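Local atomic coordinates of glycerophosphodiester phosphodiesterase (Cytophaga hutchinsonii ATCC 33406, PDB entry 3CH0), a protein that belongs to the glycerophosphodiester phosphodiesterase family, whose members are built on a TIM-type beta/alpha barrel. Residues A[44-49]-A[82-87]; A[63-68]-A[94-99]; A[116-121]-A[162-167]; A[135-140]-A[178-183]. One frame throughout, in Å; residues are numbered along the deposited sequence. Where two conformers were deposited one is given.

Interaction 1 of 4, residues A[44-49]-A[82-87]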
# COMPACT_ATOMS: atom_id res chain seq x y z
N LEU A 44 -2.02 -6.00 -0.31
CA LEU A 44 -2.09 -7.38 -0.75
C LEU A 44 -2.82 -8.26 0.23
O LEU A 44 -2.64 -8.18 1.46
CB LEU A 44 -0.70 -7.96 -0.98
CG LEU A 44 0.25 -7.17 -1.88
CD1 LEU A 44 1.69 -7.69 -1.88
CD2 LEU A 44 -0.32 -7.17 -3.31
N VAL A 45 -3.69 -9.09 -0.37
CA VAL A 45 -4.46 -10.13 0.33
C VAL A 45 -4.39 -11.41 -0.50
O VAL A 45 -3.76 -11.42 -1.56
CB VAL A 45 -5.86 -9.70 0.69
CG1 VAL A 45 -5.87 -8.32 1.40
CG2 VAL A 45 -6.74 -9.71 -0.61
N ILE A 46 -4.94 -12.50 0.05
CA ILE A 46 -4.90 -13.84 -0.57
C ILE A 46 -6.32 -14.38 -0.81
O ILE A 46 -7.17 -14.24 0.05
CB ILE A 46 -4.16 -14.83 0.33
CG1 ILE A 46 -2.78 -14.25 0.77
CG2 ILE A 46 -3.93 -16.19 -0.39
CD1 ILE A 46 -1.79 -13.92 -0.33
N SER A 47 -6.55 -14.90 -2.02
CA SER A 47 -7.80 -15.55 -2.35
C SER A 47 -7.81 -16.97 -1.76
O SER A 47 -6.77 -17.49 -1.35
CB SER A 47 -7.98 -15.66 -3.87
OG SER A 47 -6.97 -16.49 -4.45
N LYS A 48 -9.01 -17.57 -1.77
CA LYS A 48 -9.17 -19.01 -1.38
C LYS A 48 -8.19 -19.92 -2.06
O LYS A 48 -7.65 -20.83 -1.42
CB LYS A 48 -10.57 -19.45 -1.64
CG LYS A 48 -10.87 -20.88 -1.17
CD LYS A 48 -12.37 -21.11 -1.19
CE LYS A 48 -12.70 -22.58 -0.94
NZ LYS A 48 -14.09 -22.87 -1.42
N ASP A 49 -7.93 -19.68 -3.35
CA ASP A 49 -7.02 -20.46 -4.13
C ASP A 49 -5.58 -19.94 -4.14
O ASP A 49 -4.78 -20.20 -5.04
CB ASP A 49 -7.57 -20.74 -5.57
CG ASP A 49 -7.94 -19.49 -6.37
OD1 ASP A 49 -8.23 -18.41 -5.79
OD2 ASP A 49 -8.03 -19.64 -7.63
N ASN A 82 -15.93 -12.21 1.76
CA ASN A 82 -14.53 -12.47 2.19
C ASN A 82 -13.71 -13.05 1.08
O ASN A 82 -13.96 -14.15 0.60
CB ASN A 82 -14.60 -13.49 3.33
CG ASN A 82 -13.23 -13.86 3.90
OD1 ASN A 82 -12.20 -13.28 3.54
ND2 ASN A 82 -13.23 -14.79 4.87
N LEU A 83 -12.72 -12.28 0.61
CA LEU A 83 -11.86 -12.73 -0.47
C LEU A 83 -11.14 -14.04 -0.23
O LEU A 83 -10.89 -14.82 -1.12
CB LEU A 83 -10.84 -11.64 -0.88
CG LEU A 83 -11.29 -10.51 -1.80
CD1 LEU A 83 -12.24 -9.56 -1.11
CD2 LEU A 83 -10.05 -9.83 -2.38
N TYR A 84 -10.76 -14.28 1.03
CA TYR A 84 -10.11 -15.54 1.38
C TYR A 84 -11.02 -16.79 1.26
O TYR A 84 -10.50 -17.91 1.28
CB TYR A 84 -9.51 -15.45 2.78
CG TYR A 84 -8.48 -16.48 3.12
CD1 TYR A 84 -7.50 -16.83 2.22
CD2 TYR A 84 -8.47 -17.11 4.37
CE1 TYR A 84 -6.53 -17.80 2.53
CE2 TYR A 84 -7.54 -18.05 4.69
CZ TYR A 84 -6.58 -18.40 3.79
OH TYR A 84 -5.63 -19.35 4.03
N ALA A 85 -12.35 -16.54 1.21
CA ALA A 85 -13.37 -17.60 1.01
C ALA A 85 -13.78 -17.68 -0.46
O ALA A 85 -14.71 -18.43 -0.79
CB ALA A 85 -14.55 -17.35 1.87
N MSE A 86 -13.19 -16.85 -1.31
CA MSE A 86 -13.51 -16.82 -2.74
C MSE A 86 -12.35 -17.16 -3.66
O MSE A 86 -11.22 -16.71 -3.47
CB MSE A 86 -14.02 -15.41 -3.09
CG MSE A 86 -15.21 -14.98 -2.28
SE MSE A 86 -15.63 -13.07 -2.49
CE MSE A 86 -16.02 -13.15 -4.34
N ASN A 87 -12.59 -17.98 -4.70
CA ASN A 87 -11.57 -18.17 -5.70
C ASN A 87 -11.39 -16.89 -6.53
O ASN A 87 -12.32 -16.11 -6.67
CB ASN A 87 -11.92 -19.33 -6.64
CG ASN A 87 -11.91 -20.65 -5.92
OD1 ASN A 87 -11.00 -20.91 -5.17
ND2 ASN A 87 -12.95 -21.49 -6.14
O HOH W 1 -15.59 -20.83 0.37

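Interaction 2 of 4, residues A[63-68]-A[94-99]. With EDO (1,2-ethanediol), chain G; EDO (1,2-ethanediol), chain M.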
# COMPACT_ATOMS: atom_id res chain seq x y z
N GLU A 63 -17.35 1.09 0.42
CA GLU A 63 -17.12 2.37 -0.14
C GLU A 63 -16.87 2.25 -1.62
O GLU A 63 -17.06 3.24 -2.34
CB GLU A 63 -15.96 3.10 0.55
CG GLU A 63 -16.37 3.56 1.92
CD GLU A 63 -15.28 4.39 2.60
OE1 GLU A 63 -14.11 3.95 2.57
OE2 GLU A 63 -15.57 5.49 3.13
N ILE A 64 -16.43 1.07 -2.05
CA ILE A 64 -15.96 0.94 -3.43
C ILE A 64 -16.75 -0.05 -4.28
O ILE A 64 -16.57 -0.08 -5.54
CB ILE A 64 -14.44 0.58 -3.48
CG1 ILE A 64 -14.17 -0.82 -2.90
CG2 ILE A 64 -13.61 1.66 -2.76
CD1 ILE A 64 -12.70 -1.35 -3.07
N THR A 65 -17.54 -0.91 -3.64
CA THR A 65 -18.10 -2.09 -4.28
C THR A 65 -19.62 -1.91 -4.45
O THR A 65 -20.36 -1.84 -3.50
CB THR A 65 -17.85 -3.40 -3.50
OG1 THR A 65 -16.46 -3.52 -3.13
CG2 THR A 65 -18.24 -4.59 -4.34
N MSE A 66 -20.07 -1.84 -5.70
CA MSE A 66 -21.51 -1.71 -5.95
C MSE A 66 -22.35 -2.87 -5.45
O MSE A 66 -23.35 -2.67 -4.79
CB MSE A 66 -21.75 -1.54 -7.47
CG MSE A 66 -23.19 -1.21 -7.82
SE MSE A 66 -23.42 0.63 -7.41
CE MSE A 66 -22.42 1.13 -8.99
N MSE A 67 -21.92 -4.06 -5.80
CA MSE A 67 -22.72 -5.28 -5.61
C MSE A 67 -21.88 -6.55 -5.67
O MSE A 67 -20.94 -6.66 -6.46
CB MSE A 67 -23.86 -5.27 -6.67
CG MSE A 67 -24.18 -6.59 -7.37
SE MSE A 67 -25.26 -6.36 -9.01
CE MSE A 67 -25.36 -4.35 -8.94
N VAL A 68 -22.21 -7.52 -4.80
CA VAL A 68 -21.59 -8.82 -4.85
C VAL A 68 -22.71 -9.87 -4.95
O VAL A 68 -23.63 -9.87 -4.12
CB VAL A 68 -20.72 -9.11 -3.59
CG1 VAL A 68 -20.16 -10.56 -3.64
CG2 VAL A 68 -19.60 -8.06 -3.48
N ILE A 94 -16.20 -8.79 -9.94
CA ILE A 94 -16.92 -7.85 -9.11
C ILE A 94 -16.33 -6.44 -9.34
O ILE A 94 -15.09 -6.21 -9.18
CB ILE A 94 -16.80 -8.25 -7.63
CG1 ILE A 94 -17.52 -9.61 -7.40
CG2 ILE A 94 -17.38 -7.20 -6.74
CD1 ILE A 94 -17.21 -10.36 -6.10
N ASP A 95 -17.18 -5.50 -9.75
CA ASP A 95 -16.72 -4.17 -9.97
C ASP A 95 -16.38 -3.44 -8.68
O ASP A 95 -17.18 -3.46 -7.72
CB ASP A 95 -17.79 -3.38 -10.71
CG ASP A 95 -17.33 -1.98 -11.04
OD1 ASP A 95 -16.70 -1.80 -12.14
OD2 ASP A 95 -17.51 -1.08 -10.23
N VAL A 96 -15.21 -2.79 -8.69
CA VAL A 96 -14.76 -1.91 -7.61
C VAL A 96 -14.35 -0.53 -8.11
O VAL A 96 -13.44 0.11 -7.56
CB VAL A 96 -13.63 -2.60 -6.82
CG1 VAL A 96 -14.20 -3.83 -6.06
CG2 VAL A 96 -12.46 -2.91 -7.73
N GLY A 97 -15.02 -0.04 -9.15
CA GLY A 97 -14.70 1.27 -9.65
C GLY A 97 -15.84 2.25 -9.96
O GLY A 97 -15.65 3.47 -10.02
N MSE A 98 -17.03 1.69 -10.19
CA MSE A 98 -18.15 2.53 -10.59
C MSE A 98 -18.95 3.17 -9.48
O MSE A 98 -19.72 4.12 -9.70
CB MSE A 98 -19.12 1.72 -11.46
CG MSE A 98 -18.55 1.35 -12.79
SE MSE A 98 -18.12 2.91 -13.94
CE MSE A 98 -19.91 3.75 -14.05
N LYS A 99 -18.85 2.61 -8.28
CA LYS A 99 -19.52 3.21 -7.15
C LYS A 99 -18.85 4.49 -6.68
O LYS A 99 -17.64 4.57 -6.53
CB LYS A 99 -19.58 2.24 -5.96
CG LYS A 99 -20.49 2.70 -4.83
CD LYS A 99 -20.59 1.60 -3.78
CE LYS A 99 -21.64 1.82 -2.72
NZ LYS A 99 -21.75 0.59 -1.86
C1 EDO G . -20.14 -6.46 -11.45
O1 EDO G . -20.01 -6.49 -10.01
C2 EDO G . -21.46 -7.02 -11.98
O2 EDO G . -21.40 -7.35 -13.39
C1 EDO M . -27.16 -1.38 -6.06
O1 EDO M . -26.06 -2.25 -5.78
C2 EDO M . -28.32 -2.26 -6.51
O2 EDO M . -28.69 -3.23 -5.48
O HOH W 2 -18.39 -0.46 -7.73
O HOH W 3 -15.77 2.38 -6.82
O HOH W 4 -24.02 -0.65 -3.48
O HOH W 5 -19.77 -4.30 -7.85

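Interaction 3 of 4, residues A[116-121]-A[162-167]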
# COMPACT_ATOMS: atom_id res chain seq x y z
N LEU A 116 -4.79 -9.31 -9.89
CA LEU A 116 -3.73 -10.06 -9.29
C LEU A 116 -2.49 -9.16 -9.14
O LEU A 116 -2.13 -8.30 -10.00
CB LEU A 116 -3.36 -11.26 -10.15
CG LEU A 116 -4.43 -12.32 -10.30
CD1 LEU A 116 -4.11 -13.24 -11.47
CD2 LEU A 116 -4.57 -13.12 -9.02
N PHE A 117 -1.74 -9.44 -8.08
CA PHE A 117 -0.44 -8.85 -7.87
C PHE A 117 0.46 -9.06 -9.12
O PHE A 117 1.16 -8.17 -9.58
CB PHE A 117 0.21 -9.49 -6.62
CG PHE A 117 1.57 -8.97 -6.20
CD1 PHE A 117 1.99 -7.67 -6.34
CD2 PHE A 117 2.43 -9.84 -5.53
CE1 PHE A 117 3.25 -7.28 -5.87
CE2 PHE A 117 3.66 -9.44 -5.02
CZ PHE A 117 4.07 -8.17 -5.22
N ARG A 118 0.43 -10.28 -9.66
CA ARG A 118 1.20 -10.60 -10.85
C ARG A 118 0.87 -9.65 -12.01
O ARG A 118 1.77 -9.28 -12.74
CB ARG A 118 0.98 -12.06 -11.26
CG ARG A 118 1.95 -12.52 -12.36
CD ARG A 118 1.67 -13.97 -12.64
NE ARG A 118 2.14 -14.80 -11.54
CZ ARG A 118 2.03 -16.13 -11.49
NH1 ARG A 118 1.51 -16.83 -12.52
NH2 ARG A 118 2.48 -16.76 -10.42
N GLU A 119 -0.40 -9.28 -12.21
CA GLU A 119 -0.74 -8.37 -13.31
C GLU A 119 -0.19 -7.00 -13.05
O GLU A 119 0.37 -6.36 -13.94
CB GLU A 119 -2.24 -8.28 -13.53
CG GLU A 119 -2.57 -7.38 -14.73
CD GLU A 119 -4.04 -7.31 -15.08
OE1 GLU A 119 -4.87 -7.88 -14.32
OE2 GLU A 119 -4.36 -6.66 -16.12
N LEU A 120 -0.38 -6.52 -11.82
CA LEU A 120 0.20 -5.26 -11.43
C LEU A 120 1.68 -5.21 -11.80
O LEU A 120 2.17 -4.30 -12.46
CB LEU A 120 -0.02 -5.00 -9.93
CG LEU A 120 0.98 -4.05 -9.26
CD1 LEU A 120 1.06 -2.68 -9.93
CD2 LEU A 120 0.61 -3.91 -7.78
N ILE A 121 2.43 -6.25 -11.40
CA ILE A 121 3.87 -6.30 -11.70
C ILE A 121 4.14 -6.28 -13.23
O ILE A 121 5.00 -5.52 -13.72
CB ILE A 121 4.55 -7.53 -11.10
CG1 ILE A 121 4.48 -7.51 -9.56
CG2 ILE A 121 6.05 -7.59 -11.52
CD1 ILE A 121 4.77 -8.89 -8.89
N ILE A 162 7.39 -11.69 -6.15
CA ILE A 162 8.50 -10.80 -6.20
C ILE A 162 9.72 -11.44 -6.87
O ILE A 162 10.33 -10.86 -7.73
CB ILE A 162 8.88 -10.24 -4.76
CG1 ILE A 162 7.71 -9.38 -4.24
CG2 ILE A 162 10.20 -9.46 -4.73
CD1 ILE A 162 7.77 -9.10 -2.73
N LYS A 163 10.05 -12.64 -6.43
CA LYS A 163 11.23 -13.36 -6.95
C LYS A 163 10.99 -13.78 -8.42
O LYS A 163 11.89 -13.63 -9.24
CB LYS A 163 11.49 -14.59 -6.06
CG LYS A 163 12.03 -14.23 -4.68
CD LYS A 163 12.36 -15.50 -3.84
CE LYS A 163 13.04 -15.19 -2.48
NZ LYS A 163 14.35 -14.50 -2.55
N LYS A 164 9.79 -14.24 -8.73
CA LYS A 164 9.45 -14.67 -10.12
C LYS A 164 9.71 -13.52 -11.11
O LYS A 164 10.19 -13.73 -12.24
CB LYS A 164 8.00 -15.16 -10.20
CG LYS A 164 7.53 -15.67 -11.56
CD LYS A 164 6.08 -16.07 -11.58
CE LYS A 164 5.62 -16.40 -13.03
NZ LYS A 164 5.83 -15.26 -13.97
N ALA A 165 9.36 -12.30 -10.70
CA ALA A 165 9.47 -11.09 -11.55
C ALA A 165 10.81 -10.40 -11.46
O ALA A 165 11.03 -9.37 -12.12
CB ALA A 165 8.34 -10.09 -11.17
N HIS A 166 11.67 -10.89 -10.57
CA HIS A 166 12.96 -10.30 -10.36
C HIS A 166 12.91 -8.83 -10.00
O HIS A 166 13.73 -8.03 -10.44
CB HIS A 166 13.84 -10.53 -11.62
CG HIS A 166 14.00 -11.98 -11.95
ND1 HIS A 166 14.99 -12.75 -11.38
CD2 HIS A 166 13.24 -12.81 -12.69
CE1 HIS A 166 14.86 -13.99 -11.80
NE2 HIS A 166 13.80 -14.06 -12.58
N ILE A 167 11.97 -8.49 -9.11
CA ILE A 167 11.83 -7.11 -8.69
C ILE A 167 12.29 -6.82 -7.23
O ILE A 167 12.11 -5.73 -6.71
CB ILE A 167 10.37 -6.57 -8.89
CG1 ILE A 167 9.37 -7.35 -8.02
CG2 ILE A 167 9.96 -6.57 -10.39
CD1 ILE A 167 7.97 -6.79 -8.08

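Interaction 4 of 4, residues A[135-140]-A[178-183]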
# COMPACT_ATOMS: atom_id res chain seq x y z
N GLY A 135 4.49 -2.63 -1.12
CA GLY A 135 3.34 -3.51 -0.98
C GLY A 135 3.07 -3.89 0.44
O GLY A 135 3.96 -4.36 1.12
N GLU A 136 1.80 -3.73 0.83
CA GLU A 136 1.37 -3.93 2.23
C GLU A 136 0.79 -5.30 2.43
O GLU A 136 -0.17 -5.67 1.78
CB GLU A 136 0.37 -2.84 2.68
CG GLU A 136 0.04 -2.95 4.20
CD GLU A 136 -0.75 -1.82 4.76
OE1 GLU A 136 -0.92 -0.78 4.10
OE2 GLU A 136 -1.26 -2.03 5.91
N ILE A 137 1.37 -6.07 3.35
CA ILE A 137 0.74 -7.28 3.84
C ILE A 137 -0.33 -6.96 4.85
O ILE A 137 -0.02 -6.53 5.96
CB ILE A 137 1.79 -8.32 4.37
CG1 ILE A 137 2.55 -8.83 3.13
CG2 ILE A 137 1.15 -9.49 5.11
CD1 ILE A 137 3.30 -10.16 3.26
N LYS A 138 -1.57 -7.10 4.40
CA LYS A 138 -2.71 -6.82 5.23
C LYS A 138 -3.15 -7.97 6.15
O LYS A 138 -4.22 -8.52 6.01
CB LYS A 138 -3.88 -6.37 4.33
CG LYS A 138 -3.68 -5.01 3.71
CD LYS A 138 -3.82 -3.86 4.72
CE LYS A 138 -3.92 -2.45 4.18
NZ LYS A 138 -3.81 -1.36 5.28
N SER A 139 -2.28 -8.26 7.13
CA SER A 139 -2.51 -9.34 8.10
C SER A 139 -2.78 -8.70 9.47
O SER A 139 -2.23 -7.62 9.80
CB SER A 139 -1.31 -10.29 8.19
OG SER A 139 -0.12 -9.57 8.49
N THR A 140 -3.58 -9.41 10.25
CA THR A 140 -3.74 -9.13 11.66
C THR A 140 -3.83 -10.49 12.38
O THR A 140 -4.23 -11.50 11.81
CB THR A 140 -5.01 -8.33 12.01
OG1 THR A 140 -6.17 -9.13 11.89
CG2 THR A 140 -5.13 -7.06 11.14
N VAL A 178 3.77 -6.60 13.12
CA VAL A 178 5.17 -6.90 13.45
C VAL A 178 5.56 -8.34 13.15
O VAL A 178 6.70 -8.62 12.85
CB VAL A 178 5.49 -6.49 14.89
CG1 VAL A 178 5.46 -4.96 15.02
CG2 VAL A 178 4.58 -7.19 15.91
N ARG A 179 4.61 -9.26 13.19
CA ARG A 179 4.90 -10.67 12.92
C ARG A 179 5.32 -10.84 11.48
O ARG A 179 6.18 -11.68 11.16
CB ARG A 179 3.68 -11.53 13.15
CG ARG A 179 3.04 -11.45 14.58
CD ARG A 179 1.78 -12.28 14.68
NE ARG A 179 0.82 -11.91 13.63
CZ ARG A 179 -0.15 -12.67 13.17
NH1 ARG A 179 -0.37 -13.88 13.69
NH2 ARG A 179 -0.91 -12.27 12.15
N ALA A 180 4.62 -10.17 10.56
CA ALA A 180 4.95 -10.27 9.14
C ALA A 180 6.35 -9.62 8.92
O ALA A 180 7.18 -10.16 8.17
CB ALA A 180 3.90 -9.55 8.28
N LEU A 181 6.66 -8.49 9.59
CA LEU A 181 7.98 -7.88 9.45
C LEU A 181 9.12 -8.80 9.97
O LEU A 181 10.15 -8.93 9.36
CB LEU A 181 8.01 -6.50 10.08
CG LEU A 181 7.00 -5.51 9.54
CD1 LEU A 181 6.99 -4.24 10.41
CD2 LEU A 181 7.28 -5.24 8.06
N GLU A 182 8.87 -9.43 11.12
CA GLU A 182 9.88 -10.34 11.67
C GLU A 182 10.13 -11.51 10.74
O GLU A 182 11.29 -11.95 10.53
CB GLU A 182 9.48 -10.85 13.06
CG GLU A 182 9.44 -9.79 14.14
CD GLU A 182 10.76 -9.23 14.60
OE1 GLU A 182 11.86 -9.70 14.20
OE2 GLU A 182 10.71 -8.27 15.44
N TYR A 183 9.06 -12.09 10.23
CA TYR A 183 9.15 -13.25 9.32
C TYR A 183 9.93 -12.87 8.07
O TYR A 183 10.85 -13.56 7.60
CB TYR A 183 7.76 -13.75 8.94
CG TYR A 183 7.83 -14.93 8.02
CD1 TYR A 183 8.01 -16.19 8.53
CD2 TYR A 183 7.80 -14.77 6.64
CE1 TYR A 183 8.11 -17.30 7.70
CE2 TYR A 183 7.87 -15.88 5.79
CZ TYR A 183 8.04 -17.16 6.33
OH TYR A 183 8.14 -18.29 5.53

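Interaction 1 of 4, residues A[44-49]-A[82-87]
The backbone N of Lys-48 donates to Met-86 O at 2.9 Å, reaching this oxygen from above its carbonyl plane, and makes a second, weak bond to Leu-83 O. The same Leu-83 O faces the CA of Ser-47 at 3.4 Å in a CA-H...O contact; the carbonyls of Leu-83 and Met-86 thus both meet Ser-47 and Lys-48, just beyond strand 44-46. Tyr-84 presents its ring edge: CD1 lies 3.4 Å from Ile-46 O, with Ser-47 O also near the ring plane. Lys-48 has CG anti to its backbone N (chi1 -175°) and a chain extended beyond it as well, which carries CD past Ala-85 O, and one water joins Lys-48 NZ to Ala-85 O. Deeper in, Val-45 CG2 and Leu-83 CD2 meet at 3.8 Å, the two side chains at about a right angle. Side-chain bonds within each segment shape the two turns. Ser-47 OG gives a 2.7 Å bond to Asp-49 OD1, which also accepts from Tyr-88 N, at the start of helix 88-91 just after segment 82-87. Asn-82 OD1 accepts from Tyr-84 N at 3.1 Å, an Asx turn that leads into the 3-10 segment 83-85. The arrangement joins the C-terminal end of a barrel strand to the long excursion after it, consistent with the small insertion subdomain that marks the TIM barrels of this family.

Interaction 2 of 4, residues A[63-68]-A[94-99]
Thr-65 and Val-96 bring the two chains to a CA separation of 4.7 Å, in a contact made mostly of loop, where only 67-68 is strand. Both pieces belong to the long excursion between barrel strand 39-46 and helix 117-127, and the segment 94-99 is folded around Asp-95 OD2, which takes two backbone N-H groups: Gly-97 N from above the carboxylate plane, an Asx turn, and Met-98 N at 2.8 Å on its syn lone pair, which widens the turn to an Asx motif. Asp-95 OD1 is held by Ala-112 N, so both carboxylate oxygens are engaged. The apolar side is made of branched aliphatic side chains and a threonine methyl. Ile-64 CD1 lies beside Val-96 CB at 4.1 Å, Thr-65 CG2 touches Ile-94 CG2 at 3.6 Å, and Val-68 CG1 meets Ile-94 CD1 at 3.8 Å. The threonine methyl reaches Ile-94 because it is the branch anti to the backbone N, while Thr-65 OG1 bonds to His-61 O. Lys-99 stretches its extended chain along the backbone of Ile-64 and Thr-65; its NZ is held chiefly by His-62 O and also bonds to Thr-65 O at 3.2 Å, from above the carbonyl plane. Selenomethionine Met-66 bends back to set CE near Lys-99 N. Water fills the polar seam: one molecule lies within bonding distance of Ile-64 O, Met-66 N, Asp-95 OD2 and Lys-99 N. At the outer end, Asp-95 N donates to O1 of a 1,2-ethanediol molecule at 3.0 Å, nearly straight at 170°.

Interaction 3 of 4, residues A[116-121]-A[162-167]
Arg-118 NE, paired in a salt bridge with Glu-161, belongs to a guanidinium with Lys-164 over one face; the two side chains cross at about a right angle. Lys-164 CE sits 3.9 Å above the plane, over the centre of the group, and CD comes within 3.8 Å of Arg-118 NH2. The contact is thus made by methylenes on a flat face; the lysine bends at its last torsion (chi4 -57°), and its NZ stays 4.4 Å from Arg-118 NE. Glu-161 probably eases this approach of like charges, and Glu-122 adds a long, weak ion pair to Lys-164. The remainder is apolar. Ile-121 CG2 presses on Ala-165 CB at 3.4 Å, tighter than usual for two carbons, while Ile-121 CG1 meets Ile-167 CD1 at 3.9 Å. Ile-121 also lays CD1 over one face of the Phe-117 ring, and Ile-162 CG1 reaches that ring at its edge, 4.0 Å from CZ. Ile-167 can turn back to Ile-121 because a Schellman motif closes the helix: His-166, with positive phi, bonds to Lys-163 O, and Ile-167 N returns to Ile-162 O at 3.2 Å. The first turn of helix 117-127 is thereby packed against the C-terminal end of helix 151-164, two neighbouring helices on the outside of the barrel. The Phe-117 side chain also packs on Val-158 of helix 151-164, Leu-44 of strand 39-46 and Val-52 of strand 52-54.

Interaction 4 of 4, residues A[135-140]-A[178-183]
The guanidinium of Arg-179 approaches Thr-140 O obliquely, with NH2 3.4 Å from that oxygen, and Ser-139 CB lies near the same nitrogen at a similar slant. Its strong partners are two carboxylates: Asp-144 takes NH1 and Asp-177 takes NH2. Asp-177 OD2 also bonds Ser-139 OG, so Asp-177 bridges the two segments, gripping Ser-139 OG and Arg-179 NH2. The arginine chain bends at chi3 (-55°), which turns its flat end back toward the loop after the strand. Beside it, Ala-180 CB fits between Ser-139 OG at 4.0 Å and Ile-137 CG2 at 4.2 Å; the small methyl is consistent with the close approach of helix and strand, 7.4 Å between the CA atoms of Ile-137 and Ala-180. An inverse gamma turn centred on Lys-138 bends the chain where the strand ends. A second flat group, the carboxylate of Glu-136, is met by Lys-138 NZ from above its plane in a 2.7 Å salt bridge. A citric acid molecule bonds to Glu-136 OE1 and Lys-138 NZ, two residues that do not touch segment 178-183. Ile-137 instead packs outward, on Leu-173 of strand 171-175 and Cys-155 of helix 151-164. Strands 132-137 and 171-175 run parallel as neighbours in the barrel, and helix 178-187, which follows the second of them after two residues, lies with its first turn over the C-terminal end of the first.

From the N terminus, strand 39-46 opens interaction 1, which closes a loop of 32 residues; interaction 2, closing 25, begins inside that loop and ends beyond it, so the two cross, and Met-86 CE touches Ile-94 CD1 between them. Together they fold the excursion that follows the strand. Interactions 3 and 4, closing 40 and 37 residues, come later and cross in turn: 116-121, 135-140, 162-167 and 178-183 follow one another, tying successive helices and strands of the barrel. Interaction 1 touches both, and the N of Leu-44 probably bonds to Glu-136 O of interaction 4. Interaction 2 stays about 10 Å or more from those two, measured between nearest atoms.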